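Local structure of hydrolase, isochorismatase family (Pseudomonas putida, 4L07) at residues V16-H21 and D192-D197; A23-D28 and S120-S125; C55-A60 and K201-V206; T68-H73 and L80-K85; P74-M79 and L92-R97. The protein probably hydrolyses the amide bond of maleamate, as a maleamate amidase of the isochorismatase family from Pseudomonas putida. One frame throughout, in Å; residues are numbered along the deposited sequence.

Interaction 1. Residues V16-H21 and D192-D197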
# COMPACT_ATOMS: atom_id res chain seq x y z
N VAL A 16 -15.58 -15.17 -14.22
CA VAL A 16 -14.87 -13.95 -14.62
C VAL A 16 -14.83 -13.81 -16.14
O VAL A 16 -14.49 -14.76 -16.86
CB VAL A 16 -13.51 -13.69 -13.89
CG1 VAL A 16 -13.15 -14.78 -12.89
CG2 VAL A 16 -12.36 -13.39 -14.86
N SER A 17 -15.21 -12.63 -16.61
CA SER A 17 -15.10 -12.31 -18.02
C SER A 17 -13.66 -11.92 -18.26
O SER A 17 -13.22 -10.85 -17.85
CB SER A 17 -16.05 -11.18 -18.40
OG SER A 17 -15.91 -10.86 -19.77
N ARG A 18 -12.91 -12.81 -18.91
CA ARG A 18 -11.46 -12.64 -19.05
C ARG A 18 -11.09 -11.47 -19.95
O ARG A 18 -11.76 -11.19 -20.94
CB ARG A 18 -10.83 -13.93 -19.55
CG ARG A 18 -11.07 -15.10 -18.61
CD ARG A 18 -10.62 -16.42 -19.20
NE ARG A 18 -11.00 -17.54 -18.35
CZ ARG A 18 -10.58 -18.79 -18.52
NH1 ARG A 18 -9.75 -19.08 -19.52
NH2 ARG A 18 -10.99 -19.75 -17.71
N GLY A 19 -10.00 -10.78 -19.59
CA GLY A 19 -9.50 -9.66 -20.36
C GLY A 19 -8.60 -10.10 -21.50
O GLY A 19 -8.55 -11.28 -21.85
N VAL A 20 -7.86 -9.16 -22.06
CA VAL A 20 -7.03 -9.43 -23.23
C VAL A 20 -5.54 -9.13 -23.01
O VAL A 20 -4.75 -9.21 -23.95
CB VAL A 20 -7.58 -8.72 -24.50
CG1 VAL A 20 -8.90 -9.35 -24.93
CG2 VAL A 20 -7.72 -7.22 -24.28
N HIS A 21 -5.17 -8.80 -21.77
CA HIS A 21 -3.77 -8.55 -21.41
C HIS A 21 -3.34 -9.37 -20.22
O HIS A 21 -3.30 -8.87 -19.08
CB HIS A 21 -3.53 -7.06 -21.18
CG HIS A 21 -3.85 -6.20 -22.37
ND1 HIS A 21 -3.09 -6.19 -23.49
CD2 HIS A 21 -4.89 -5.31 -22.61
CE1 HIS A 21 -3.61 -5.34 -24.39
NE2 HIS A 21 -4.72 -4.80 -23.85
N ASP A 192 -11.53 -17.29 -10.76
CA ASP A 192 -11.97 -18.55 -11.34
C ASP A 192 -10.91 -19.63 -11.20
O ASP A 192 -9.79 -19.49 -11.70
CB ASP A 192 -12.37 -18.37 -12.82
CG ASP A 192 -13.85 -18.01 -12.99
OD1 ASP A 192 -14.58 -17.98 -11.97
OD2 ASP A 192 -14.28 -17.76 -14.13
N VAL A 193 -11.28 -20.71 -10.51
CA VAL A 193 -10.45 -21.90 -10.39
C VAL A 193 -10.67 -22.76 -11.62
O VAL A 193 -11.81 -23.09 -11.98
CB VAL A 193 -10.75 -22.69 -9.09
CG1 VAL A 193 -9.88 -23.94 -8.99
CG2 VAL A 193 -10.56 -21.81 -7.87
N THR A 194 -9.58 -23.16 -12.25
CA THR A 194 -9.62 -23.88 -13.51
C THR A 194 -8.40 -24.79 -13.59
O THR A 194 -7.94 -25.24 -12.56
CB THR A 194 -9.78 -22.94 -14.72
OG1 THR A 194 -9.90 -23.70 -15.92
CG2 THR A 194 -8.62 -21.96 -14.81
N ASP A 195 -7.95 -25.15 -14.78
CA ASP A 195 -6.74 -25.97 -14.92
C ASP A 195 -5.81 -25.45 -16.02
O ASP A 195 -6.19 -24.58 -16.80
CB ASP A 195 -7.07 -27.47 -15.10
CG ASP A 195 -7.86 -27.77 -16.37
OD1 ASP A 195 -8.44 -28.87 -16.44
OD2 ASP A 195 -7.90 -26.95 -17.31
N SER A 196 -4.59 -25.99 -16.07
CA SER A 196 -3.56 -25.52 -17.00
C SER A 196 -3.96 -25.68 -18.47
O SER A 196 -3.67 -24.80 -19.28
CB SER A 196 -2.21 -26.18 -16.72
OG SER A 196 -2.27 -27.59 -16.78
N ASP A 197 -4.63 -26.78 -18.80
CA ASP A 197 -5.17 -27.01 -20.15
C ASP A 197 -6.02 -25.83 -20.63
O ASP A 197 -5.84 -25.35 -21.75
CB ASP A 197 -5.99 -28.30 -20.20
CG ASP A 197 -5.14 -29.55 -20.37
OD1 ASP A 197 -3.91 -29.43 -20.60
OD2 ASP A 197 -5.70 -30.66 -20.29
O HOH W 1 -13.18 -17.08 -16.61
O HOH W 2 -13.15 -20.41 -15.84
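Asp192 meets Val16 along the whole length of its side chain. Its CB lies 3.7 Å from Val16 CG1, and the same methyl closes to 3.3 Å on Asp192 CG. Val16 is modelled with an eclipsed chi1 of 0°, however, and the placing of this methyl is doubtful. At the tip the two oxygens part company. OD1 forms a salt bridge with Lys85 of the second subunit. OD2 accepts from Val16 N at 2.9 Å; the bond is nearly straight (174°) but reaches the oxygen 50° out of the carboxylate plane. Asp192 OD2 also accepts a hydrogen bond from water 1 at 2.8 Å. That water donates to Val16 O as well and accepts from Arg18 NE, in the plane of the guanidinium, so Arg18 is tied to Asp192 through solvent. With an alanine at Asp192, the Val16 N-H would probably lose its acceptor and Lys85 of the second subunit its charged mate. Arg18 finds its direct partner in Asp198, to which Thr194 OG1 also bonds, and it makes a cation-pi contact with Trp202. The contact joins the connection between helix 3-9 and strand 22-27 to strand 192-194, at the edge of this chain's sheet, beside strand 163-172 and the start of helix 196-207.

Interaction 2. Residues A23-D28 and S120-S125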
# COMPACT_ATOMS: atom_id res chain seq x y z
N ALA A 23 -1.09 -11.80 -17.60
CA ALA A 23 0.22 -11.93 -16.98
C ALA A 23 0.22 -13.14 -16.06
O ALA A 23 -0.82 -13.49 -15.47
CB ALA A 23 0.59 -10.66 -16.21
N ILE A 24 1.37 -13.79 -15.95
CA ILE A 24 1.52 -14.98 -15.12
C ILE A 24 2.30 -14.60 -13.86
O ILE A 24 3.38 -14.01 -13.94
CB ILE A 24 2.28 -16.11 -15.87
CG1 ILE A 24 1.82 -16.24 -17.34
CG2 ILE A 24 2.24 -17.44 -15.10
CD1 ILE A 24 0.34 -16.54 -17.58
N ILE A 25 1.74 -14.93 -12.70
CA ILE A 25 2.44 -14.74 -11.43
C ILE A 25 2.76 -16.12 -10.85
O ILE A 25 1.85 -16.91 -10.59
CB ILE A 25 1.61 -13.93 -10.41
CG1 ILE A 25 1.10 -12.63 -11.05
CG2 ILE A 25 2.43 -13.68 -9.15
CD1 ILE A 25 -0.04 -11.97 -10.28
N VAL A 26 4.04 -16.40 -10.67
CA VAL A 26 4.49 -17.67 -10.10
C VAL A 26 4.93 -17.42 -8.66
O VAL A 26 6.00 -16.86 -8.41
CB VAL A 26 5.64 -18.28 -10.93
CG1 VAL A 26 6.01 -19.67 -10.41
CG2 VAL A 26 5.24 -18.36 -12.39
N VAL A 27 4.08 -17.82 -7.72
CA VAL A 27 4.28 -17.50 -6.31
C VAL A 27 5.15 -18.51 -5.57
O VAL A 27 4.74 -19.65 -5.33
CB VAL A 27 2.92 -17.38 -5.57
CG1 VAL A 27 3.13 -16.97 -4.12
CG2 VAL A 27 2.01 -16.39 -6.29
N ASP A 28 6.37 -18.08 -5.22
CA ASP A 28 7.23 -18.80 -4.27
C ASP A 28 7.52 -20.26 -4.63
O ASP A 28 7.57 -21.11 -3.74
CB ASP A 28 6.67 -18.72 -2.85
CG ASP A 28 6.55 -17.30 -2.33
OD1 ASP A 28 7.15 -16.38 -2.94
OD2 ASP A 28 5.86 -17.10 -1.30
N SER A 120 1.33 -12.39 0.70
CA SER A 120 0.86 -11.85 -0.58
C SER A 120 2.00 -11.32 -1.44
O SER A 120 2.87 -10.60 -0.96
CB SER A 120 -0.13 -10.72 -0.36
OG SER A 120 -0.39 -10.08 -1.60
N SER A 121 1.95 -11.65 -2.73
CA SER A 121 2.96 -11.19 -3.68
C SER A 121 2.87 -9.69 -3.91
O SER A 121 3.80 -9.09 -4.44
CB SER A 121 2.83 -11.94 -4.99
OG SER A 121 3.11 -13.32 -4.78
N PHE A 122 1.75 -9.09 -3.51
CA PHE A 122 1.51 -7.65 -3.70
C PHE A 122 1.89 -6.83 -2.49
O PHE A 122 2.15 -5.62 -2.61
CB PHE A 122 0.04 -7.37 -4.02
CG PHE A 122 -0.41 -7.86 -5.36
CD1 PHE A 122 -0.80 -9.19 -5.54
CD2 PHE A 122 -0.45 -7.00 -6.45
CE1 PHE A 122 -1.21 -9.65 -6.79
CE2 PHE A 122 -0.87 -7.44 -7.70
CZ PHE A 122 -1.25 -8.77 -7.86
N PHE A 123 1.91 -7.45 -1.32
CA PHE A 123 2.13 -6.70 -0.09
C PHE A 123 3.58 -6.27 0.10
O PHE A 123 4.48 -7.09 0.21
CB PHE A 123 1.63 -7.45 1.16
CG PHE A 123 1.65 -6.58 2.39
CD1 PHE A 123 0.50 -5.92 2.81
CD2 PHE A 123 2.85 -6.35 3.08
CE1 PHE A 123 0.54 -5.09 3.92
CE2 PHE A 123 2.89 -5.51 4.18
CZ PHE A 123 1.73 -4.89 4.60
N GLY A 124 3.78 -4.95 0.16
CA GLY A 124 5.11 -4.39 0.37
C GLY A 124 6.05 -4.70 -0.78
O GLY A 124 7.25 -4.86 -0.57
N SER A 125 5.50 -4.77 -1.99
CA SER A 125 6.27 -5.11 -3.19
C SER A 125 5.91 -4.22 -4.36
O SER A 125 4.94 -3.47 -4.32
CB SER A 125 6.06 -6.59 -3.58
OG SER A 125 4.90 -6.75 -4.40
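Val27 and Ser121 approach each other with well-defined first torsions. Val27 holds CG1 anti to its backbone N (chi1 -177°) and CG2 anti to its carbonyl carbon, and Ser121 turns OG beside its own N (chi1 -65°). With these torsions, Ser121 OG lies near both valine methyls, at 3.6 Å from Val27 CG2 and 3.7 Å from Val27 CG1. Two residues back along the strand, Ile25 runs out through an extended chi2 of 163°, and its CD1 reaches Phe122 CZ at 4.2 Å. The two side chains cross at about a right angle, the methyl arriving obliquely at the far end of the ring. No hydrogen bond joins the two segments; several polar groups of 120-125 have partners in their own loop or in helix 146-159. Ser120 OG accepts from Phe122 N at 3.0 Å, which makes an ST turn. Ser125 OG donates to Ser121 O at 2.6 Å, closing the loop on itself a second time. At the end of the strand Asp28 makes a salt bridge with Lys116 and packs on Cys149, which is consistent with the Asp-Lys-Cys catalytic set of this family. The chemistry implies an apolar seat for a buried hydroxyl: toward strand 22-27 the contact is apolar, Val27 contributing methyls alone, while the main polar partner of Ser121 OG is Thr153 of helix 146-159, with a weak link to Thr68.

Interaction 3. Residues C55-A60 and K201-V206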
# COMPACT_ATOMS: atom_id res chain seq x y z
N CYS A 55 4.12 -20.70 -18.41
CA CYS A 55 5.13 -19.63 -18.49
C CYS A 55 5.84 -19.62 -19.85
O CYS A 55 6.02 -18.55 -20.44
CB CYS A 55 6.14 -19.76 -17.36
SG CYS A 55 5.48 -19.37 -15.72
N ASP A 56 6.21 -20.80 -20.35
CA ASP A 56 6.84 -20.90 -21.67
C ASP A 56 5.97 -20.31 -22.78
O ASP A 56 6.47 -19.60 -23.65
CB ASP A 56 7.25 -22.34 -22.01
CG ASP A 56 8.46 -22.81 -21.21
OD1 ASP A 56 9.04 -22.01 -20.45
OD2 ASP A 56 8.84 -23.99 -21.35
N LEU A 57 4.67 -20.61 -22.75
CA LEU A 57 3.73 -20.07 -23.72
C LEU A 57 3.59 -18.56 -23.56
O LEU A 57 3.75 -17.81 -24.52
CB LEU A 57 2.36 -20.74 -23.59
CG LEU A 57 1.46 -21.02 -24.81
CD1 LEU A 57 -0.00 -20.89 -24.43
CD2 LEU A 57 1.76 -20.19 -26.06
N ALA A 58 3.29 -18.11 -22.34
CA ALA A 58 3.10 -16.68 -22.06
C ALA A 58 4.32 -15.85 -22.46
O ALA A 58 4.19 -14.80 -23.11
CB ALA A 58 2.77 -16.46 -20.59
N ARG A 59 5.50 -16.33 -22.08
CA ARG A 59 6.76 -15.64 -22.38
C ARG A 59 6.95 -15.49 -23.89
O ARG A 59 7.29 -14.40 -24.36
CB ARG A 59 7.94 -16.39 -21.76
CG ARG A 59 9.18 -15.54 -21.55
CD ARG A 59 10.39 -16.38 -21.17
NE ARG A 59 10.31 -16.90 -19.80
CZ ARG A 59 9.96 -18.14 -19.47
NH1 ARG A 59 9.64 -19.02 -20.42
NH2 ARG A 59 9.93 -18.51 -18.20
N ALA A 60 6.72 -16.57 -24.62
CA ALA A 60 6.84 -16.57 -26.08
C ALA A 60 5.84 -15.62 -26.74
O ALA A 60 6.13 -15.03 -27.78
CB ALA A 60 6.67 -17.98 -26.62
N LYS A 201 -4.95 -23.01 -23.70
CA LYS A 201 -5.87 -22.76 -24.81
C LYS A 201 -6.29 -21.30 -24.83
O LYS A 201 -6.32 -20.67 -25.89
CB LYS A 201 -7.09 -23.69 -24.70
CG LYS A 201 -8.10 -23.57 -25.82
CD LYS A 201 -9.25 -24.55 -25.63
CE LYS A 201 -10.43 -24.24 -26.53
NZ LYS A 201 -10.17 -24.62 -27.95
N TRP A 202 -6.58 -20.75 -23.65
CA TRP A 202 -6.98 -19.36 -23.50
C TRP A 202 -5.91 -18.38 -23.92
O TRP A 202 -6.20 -17.41 -24.62
CB TRP A 202 -7.45 -19.07 -22.07
CG TRP A 202 -7.73 -17.61 -21.82
CD1 TRP A 202 -8.75 -16.84 -22.38
CD2 TRP A 202 -6.97 -16.68 -20.97
NE1 TRP A 202 -8.67 -15.54 -21.94
CE2 TRP A 202 -7.63 -15.38 -21.10
CE3 TRP A 202 -5.85 -16.80 -20.15
CZ2 TRP A 202 -7.18 -14.26 -20.41
CZ3 TRP A 202 -5.40 -15.67 -19.48
CH2 TRP A 202 -6.05 -14.43 -19.60
N LEU A 203 -4.66 -18.63 -23.52
CA LEU A 203 -3.54 -17.75 -23.91
C LEU A 203 -3.35 -17.72 -25.43
O LEU A 203 -3.15 -16.65 -26.01
CB LEU A 203 -2.24 -18.14 -23.20
CG LEU A 203 -2.18 -17.97 -21.67
CD1 LEU A 203 -0.94 -18.62 -21.09
CD2 LEU A 203 -2.26 -16.50 -21.27
N ARG A 204 -3.43 -18.88 -26.07
CA ARG A 204 -3.35 -18.98 -27.53
C ARG A 204 -4.48 -18.19 -28.19
O ARG A 204 -4.27 -17.51 -29.20
CB ARG A 204 -3.38 -20.44 -28.00
CG ARG A 204 -2.13 -21.21 -27.62
CD ARG A 204 -2.04 -22.55 -28.34
NE ARG A 204 -0.83 -23.27 -27.96
CZ ARG A 204 0.38 -23.09 -28.51
NH1 ARG A 204 0.56 -22.19 -29.48
NH2 ARG A 204 1.41 -23.80 -28.08
N SER A 205 -5.67 -18.27 -27.60
CA SER A 205 -6.84 -17.56 -28.09
C SER A 205 -6.68 -16.03 -28.04
O SER A 205 -7.00 -15.35 -29.01
CB SER A 205 -8.10 -18.00 -27.34
OG SER A 205 -9.25 -17.44 -27.94
N VAL A 206 -6.19 -15.49 -26.92
CA VAL A 206 -6.00 -14.03 -26.84
C VAL A 206 -4.90 -13.50 -27.76
O VAL A 206 -5.02 -12.41 -28.31
CB VAL A 206 -5.93 -13.45 -25.39
CG1 VAL A 206 -6.22 -14.51 -24.33
CG2 VAL A 206 -4.63 -12.69 -25.12
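Leu57 meets Leu203 and Arg204 with no hydrogen bond or salt bridge between 55-60 and 201-206; the shortest side-chain one runs within 55-60, where Arg59 NH1 donates to Asp56 OD1 at 3.0 Å as a salt bridge. The oxygen lies almost in the guanidinium plane, on the anti side of the carboxylate. Arg59 binds Asp111 too, and Asp56 binds Lys52. Contact with 201-206 is carried by Leu57, whose CD1 lies 3.8 Å from Leu203 CB and equally 3.8 Å from Arg204 CG. Its other methyl, CD2, sits over the centre of one guanidinium face of Arg204, 4.0 Å from CZ. An extended chain from CG to NE carries that group along to the methyl, and the two side chains cross at about a right angle. Deeper in, Ala58 CB faces Leu203 CD1 at 4.3 Å. The small alanine also packs on Ile24 and Val65, so this side of the contact closes onto the sheet while the arginine lies at its exposed margin. The axes of the two short segments run nearly parallel, 8° apart at 10.2 Å. Parallel helices side by side on one face of a parallel sheet are characteristic of the three-layer alpha/beta/alpha, Rossmann-like fold of the isochorismatase family.

Interaction 4. Residues T68-H73 and L80-K85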
# COMPACT_ATOMS: atom_id res chain seq x y z
N THR A 68 7.89 -14.75 -7.81
CA THR A 68 8.08 -14.18 -6.47
C THR A 68 8.87 -15.13 -5.58
O THR A 68 8.87 -16.35 -5.79
CB THR A 68 6.74 -13.82 -5.79
OG1 THR A 68 6.13 -14.99 -5.26
CG2 THR A 68 5.79 -13.16 -6.77
N THR A 69 9.55 -14.57 -4.59
CA THR A 69 10.27 -15.33 -3.59
C THR A 69 10.23 -14.57 -2.27
O THR A 69 10.19 -13.33 -2.26
CB THR A 69 11.74 -15.63 -4.02
OG1 THR A 69 12.34 -16.59 -3.15
CG2 THR A 69 12.59 -14.36 -4.03
N ILE A 70 10.19 -15.31 -1.17
CA ILE A 70 10.34 -14.74 0.16
C ILE A 70 11.82 -14.84 0.55
O ILE A 70 12.39 -15.93 0.56
CB ILE A 70 9.49 -15.50 1.21
CG1 ILE A 70 7.98 -15.32 0.93
CG2 ILE A 70 9.85 -15.04 2.62
CD1 ILE A 70 7.08 -16.25 1.73
N ALA A 71 12.42 -13.70 0.85
CA ALA A 71 13.82 -13.66 1.30
C ALA A 71 14.03 -12.57 2.34
O ALA A 71 13.48 -11.48 2.21
CB ALA A 71 14.75 -13.43 0.12
N TYR A 72 14.81 -12.88 3.38
CA TYR A 72 15.10 -11.95 4.48
C TYR A 72 16.57 -11.67 4.69
O TYR A 72 17.41 -12.56 4.54
CB TYR A 72 14.55 -12.47 5.81
CG TYR A 72 13.09 -12.79 5.77
CD1 TYR A 72 12.14 -11.78 5.75
CD2 TYR A 72 12.66 -14.11 5.71
CE1 TYR A 72 10.79 -12.07 5.69
CE2 TYR A 72 11.31 -14.42 5.65
CZ TYR A 72 10.38 -13.39 5.65
OH TYR A 72 9.05 -13.67 5.59
N HIS A 73 16.87 -10.44 5.08
CA HIS A 73 18.15 -10.13 5.69
C HIS A 73 18.04 -10.49 7.14
O HIS A 73 16.96 -10.36 7.73
CB HIS A 73 18.48 -8.65 5.54
CG HIS A 73 18.60 -8.20 4.11
ND1 HIS A 73 19.61 -8.58 3.32
CD2 HIS A 73 17.79 -7.36 3.35
CE1 HIS A 73 19.46 -8.03 2.10
NE2 HIS A 73 18.34 -7.28 2.12
N LEU A 80 9.73 -8.51 12.07
CA LEU A 80 8.48 -8.89 11.40
C LEU A 80 7.71 -9.95 12.18
O LEU A 80 8.16 -11.10 12.29
CB LEU A 80 8.75 -9.36 9.97
CG LEU A 80 9.38 -8.37 8.98
CD1 LEU A 80 9.96 -9.10 7.78
CD2 LEU A 80 8.37 -7.31 8.55
N PRO A 81 6.54 -9.58 12.73
CA PRO A 81 5.81 -10.52 13.58
C PRO A 81 5.29 -11.77 12.87
O PRO A 81 5.00 -12.75 13.53
CB PRO A 81 4.66 -9.69 14.15
CG PRO A 81 4.48 -8.57 13.18
CD PRO A 81 5.86 -8.27 12.66
N TRP A 82 5.19 -11.75 11.54
CA TRP A 82 4.81 -12.98 10.82
C TRP A 82 5.76 -14.11 11.13
O TRP A 82 5.34 -15.27 11.24
CB TRP A 82 4.68 -12.74 9.32
CG TRP A 82 4.18 -13.96 8.59
CD1 TRP A 82 3.04 -14.71 8.86
CD2 TRP A 82 4.79 -14.60 7.42
NE1 TRP A 82 2.92 -15.76 7.98
CE2 TRP A 82 3.94 -15.75 7.08
CE3 TRP A 82 5.93 -14.36 6.65
CZ2 TRP A 82 4.22 -16.59 6.02
CZ3 TRP A 82 6.20 -15.22 5.58
CH2 TRP A 82 5.37 -16.31 5.27
N LEU A 83 7.03 -13.78 11.31
CA LEU A 83 8.07 -14.78 11.60
C LEU A 83 8.02 -15.34 13.03
O LEU A 83 8.66 -16.36 13.33
CB LEU A 83 9.47 -14.24 11.27
CG LEU A 83 9.82 -13.90 9.82
CD1 LEU A 83 9.39 -15.00 8.86
CD2 LEU A 83 9.19 -12.59 9.39
N GLU A 84 7.27 -14.67 13.91
CA GLU A 84 6.97 -15.22 15.24
C GLU A 84 6.01 -16.41 15.11
O GLU A 84 6.24 -17.46 15.71
CB GLU A 84 6.40 -14.14 16.16
CG GLU A 84 5.92 -14.65 17.51
CD GLU A 84 5.34 -13.55 18.38
OE1 GLU A 84 4.50 -12.77 17.88
OE2 GLU A 84 5.72 -13.47 19.56
N LYS A 85 4.94 -16.24 14.32
CA LYS A 85 3.99 -17.32 14.05
C LYS A 85 4.58 -18.39 13.14
O LYS A 85 4.55 -19.59 13.47
CB LYS A 85 2.70 -16.78 13.39
CG LYS A 85 1.73 -16.06 14.31
CD LYS A 85 1.16 -16.93 15.43
CE LYS A 85 0.53 -18.22 14.94
NZ LYS A 85 -0.11 -18.98 16.05
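Tyr72 and Leu80 have the closest CA atoms across this contact, yet these are 10.1 Å apart, so side chains alone span the separation between the strand end and the short helix 82-85. Two leucines come to the same side of the Tyr72 ring. Leu83 lies over the face, with CD1 3.7 Å from Tyr72 CZ, while Leu80 CD1 approaches Tyr72 CE1 obliquely at 3.7 Å, nearer the CD1-CE1 border. Beyond the ring, Tyr72 OH points at the edge of Trp82, in the indole plane and 3.2 Å from CZ3; its hydrogen-bond partner is the carbonyl of Lys117. Ile70 CD1 meets the same indole edge at 3.9 Å from Trp82 CH2. Trp82 arrives there because its CG stands anti to the backbone N (chi1 -175°), which sends the indole toward the strand. A phenylalanine in place of Tyr72 would probably leave the Lys117 carbonyl without its hydroxyl partner and the edge of Trp82 without the oxygen that meets it. Trp82 also packs on Val158 of the second subunit. Ile70 touches Asp28. The contact thus closes a hydrophobic core for the excursion at the carboxyl end of strand 65-70, the end of a parallel sheet where alpha/beta enzymes characteristically place their active sites.

Interaction 5. Residues P74-M79 and L92-R97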
# COMPACT_ATOMS: atom_id res chain seq x y z
N PRO A 74 19.14 -10.95 7.76
CA PRO A 74 19.12 -11.35 9.17
C PRO A 74 18.49 -10.32 10.11
O PRO A 74 17.73 -10.69 11.01
CB PRO A 74 20.60 -11.53 9.50
CG PRO A 74 21.20 -11.95 8.20
CD PRO A 74 20.46 -11.19 7.14
N GLY A 75 18.78 -9.04 9.89
CA GLY A 75 18.25 -7.97 10.74
C GLY A 75 16.74 -7.77 10.66
O GLY A 75 16.15 -7.18 11.56
N GLU A 76 16.13 -8.27 9.59
CA GLU A 76 14.68 -8.16 9.41
C GLU A 76 13.90 -9.16 10.26
O GLU A 76 12.75 -8.90 10.63
CB GLU A 76 14.29 -8.34 7.95
CG GLU A 76 14.67 -7.17 7.05
CD GLU A 76 14.33 -7.41 5.59
OE1 GLU A 76 13.77 -6.48 4.96
OE2 GLU A 76 14.60 -8.51 5.06
N ILE A 77 14.52 -10.30 10.56
CA ILE A 77 13.84 -11.40 11.27
C ILE A 77 13.12 -10.96 12.57
O ILE A 77 11.92 -11.21 12.73
CB ILE A 77 14.78 -12.62 11.52
CG1 ILE A 77 15.49 -13.07 10.22
CG2 ILE A 77 14.04 -13.77 12.19
CD1 ILE A 77 14.61 -13.74 9.19
N PRO A 78 13.84 -10.27 13.49
CA PRO A 78 13.15 -9.85 14.72
C PRO A 78 12.14 -8.71 14.53
O PRO A 78 11.35 -8.45 15.44
CB PRO A 78 14.30 -9.40 15.63
CG PRO A 78 15.42 -9.06 14.71
CD PRO A 78 15.29 -9.99 13.54
N MET A 79 12.15 -8.07 13.37
CA MET A 79 11.27 -6.92 13.11
C MET A 79 9.88 -7.30 12.61
O MET A 79 8.95 -6.49 12.70
CB MET A 79 11.91 -5.99 12.08
CG MET A 79 13.32 -5.53 12.43
SD MET A 79 13.81 -4.19 11.32
CE MET A 79 15.43 -3.81 11.97
N LEU A 92 14.69 -18.57 5.24
CA LEU A 92 14.72 -18.06 3.88
C LEU A 92 15.57 -16.78 3.78
O LEU A 92 15.05 -15.68 3.61
CB LEU A 92 13.28 -17.82 3.37
CG LEU A 92 12.32 -19.02 3.21
CD1 LEU A 92 12.80 -20.03 2.18
CD2 LEU A 92 12.04 -19.76 4.51
N LEU A 93 16.88 -16.96 3.87
CA LEU A 93 17.82 -15.83 3.94
C LEU A 93 18.43 -15.53 2.58
O LEU A 93 18.70 -16.45 1.81
CB LEU A 93 18.94 -16.13 4.96
CG LEU A 93 18.58 -16.29 6.44
CD1 LEU A 93 19.74 -16.90 7.22
CD2 LEU A 93 18.15 -14.97 7.07
N TYR A 94 18.66 -14.24 2.30
CA TYR A 94 19.35 -13.84 1.07
C TYR A 94 20.66 -14.62 0.97
O TYR A 94 21.31 -14.88 1.98
CB TYR A 94 19.68 -12.34 1.07
CG TYR A 94 18.54 -11.39 0.79
CD1 TYR A 94 17.74 -10.92 1.82
CD2 TYR A 94 18.28 -10.93 -0.51
CE1 TYR A 94 16.70 -10.03 1.58
CE2 TYR A 94 17.23 -10.04 -0.76
CZ TYR A 94 16.44 -9.59 0.30
OH TYR A 94 15.40 -8.70 0.09
N GLY A 95 21.03 -15.00 -0.25
CA GLY A 95 22.27 -15.74 -0.48
C GLY A 95 22.20 -17.23 -0.20
O GLY A 95 23.19 -17.95 -0.42
N SER A 96 21.06 -17.71 0.30
CA SER A 96 20.88 -19.15 0.53
C SER A 96 20.20 -19.81 -0.67
O SER A 96 19.55 -19.15 -1.48
CB SER A 96 20.09 -19.42 1.82
OG SER A 96 18.70 -19.17 1.64
N ARG A 97 20.35 -21.13 -0.78
CA ARG A 97 19.67 -21.89 -1.83
C ARG A 97 18.15 -21.84 -1.68
O ARG A 97 17.43 -21.93 -2.67
CB ARG A 97 20.17 -23.34 -1.84
CG ARG A 97 19.72 -24.14 -3.06
CD ARG A 97 20.36 -25.52 -3.10
NE ARG A 97 19.83 -26.32 -4.20
CZ ARG A 97 18.78 -27.13 -4.11
NH1 ARG A 97 18.37 -27.82 -5.17
NH2 ARG A 97 18.12 -27.24 -2.97
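Leu93 is the first residue of 92-97 to touch 74-79, and its CD2 does the work. That methyl lies 4.2 Å from Pro74 N, 4.4 Å from Pro74 CD and 4.3 Å from Ile77 CD1. Leu93 CG sits beside the backbone N (chi1 -64°); a chi2 of 166° extends CD1, and it is the other branch, CD2, that turns to Pro74 and Ile77. All three separations are long, which marks loose van der Waals packing. Tyr94 comes next and offers its ring edge: Glu76 OE2 lies near the ring plane, 4.3 Å from Tyr94 CE1. This is no direct bond; instead Lys117 joins the two, as a salt-bridge partner of Glu76 and a hydrogen-bond partner of Tyr94 OH. Glu76 OE2 also accepts from His73 N, and the His73 ring stacks on Tyr94. Tyr94 and Gly95 are the central pair of a type II turn from Leu93 to Ser96, with Gly95 at the positive phi such a turn needs. Leu93 O is gripped twice at its close, by Ser96 N at 3.1 Å and by Ser96 OG at 2.7 Å, the hydroxyl in the carbonyl plane on a lone pair. Pro74 and Glu76 also pack on the third subunit. The contact is a surface meeting of two irregular loop segments inserted between strands 65-70 and 112-116.

Overall arrangement
Interactions 2 and 4 are fully buried, interaction 3 partly so, and interactions 1 and 5 lie at the surface. The chemistry follows: interaction 1 alone has a direct hydrogen bond between its segments, with bridging waters, whereas the others join theirs by packing. Interactions 1 and 3 share helix 196-207 and meet where Arg18 lies on Trp202. Interaction 2 is central: Ile24 and Val26 reach the helix of interaction 3, while Val26, on the strand next to 65-70, and Asp28 just beyond it hydrogen-bond to Thr68 of interaction 4. Interactions 4 and 5, centres about 8 Å apart, are linked by backbone bonds of Tyr72 to Leu92 and Tyr94, on the opposite side of the chain's centre from interactions 1 and 3.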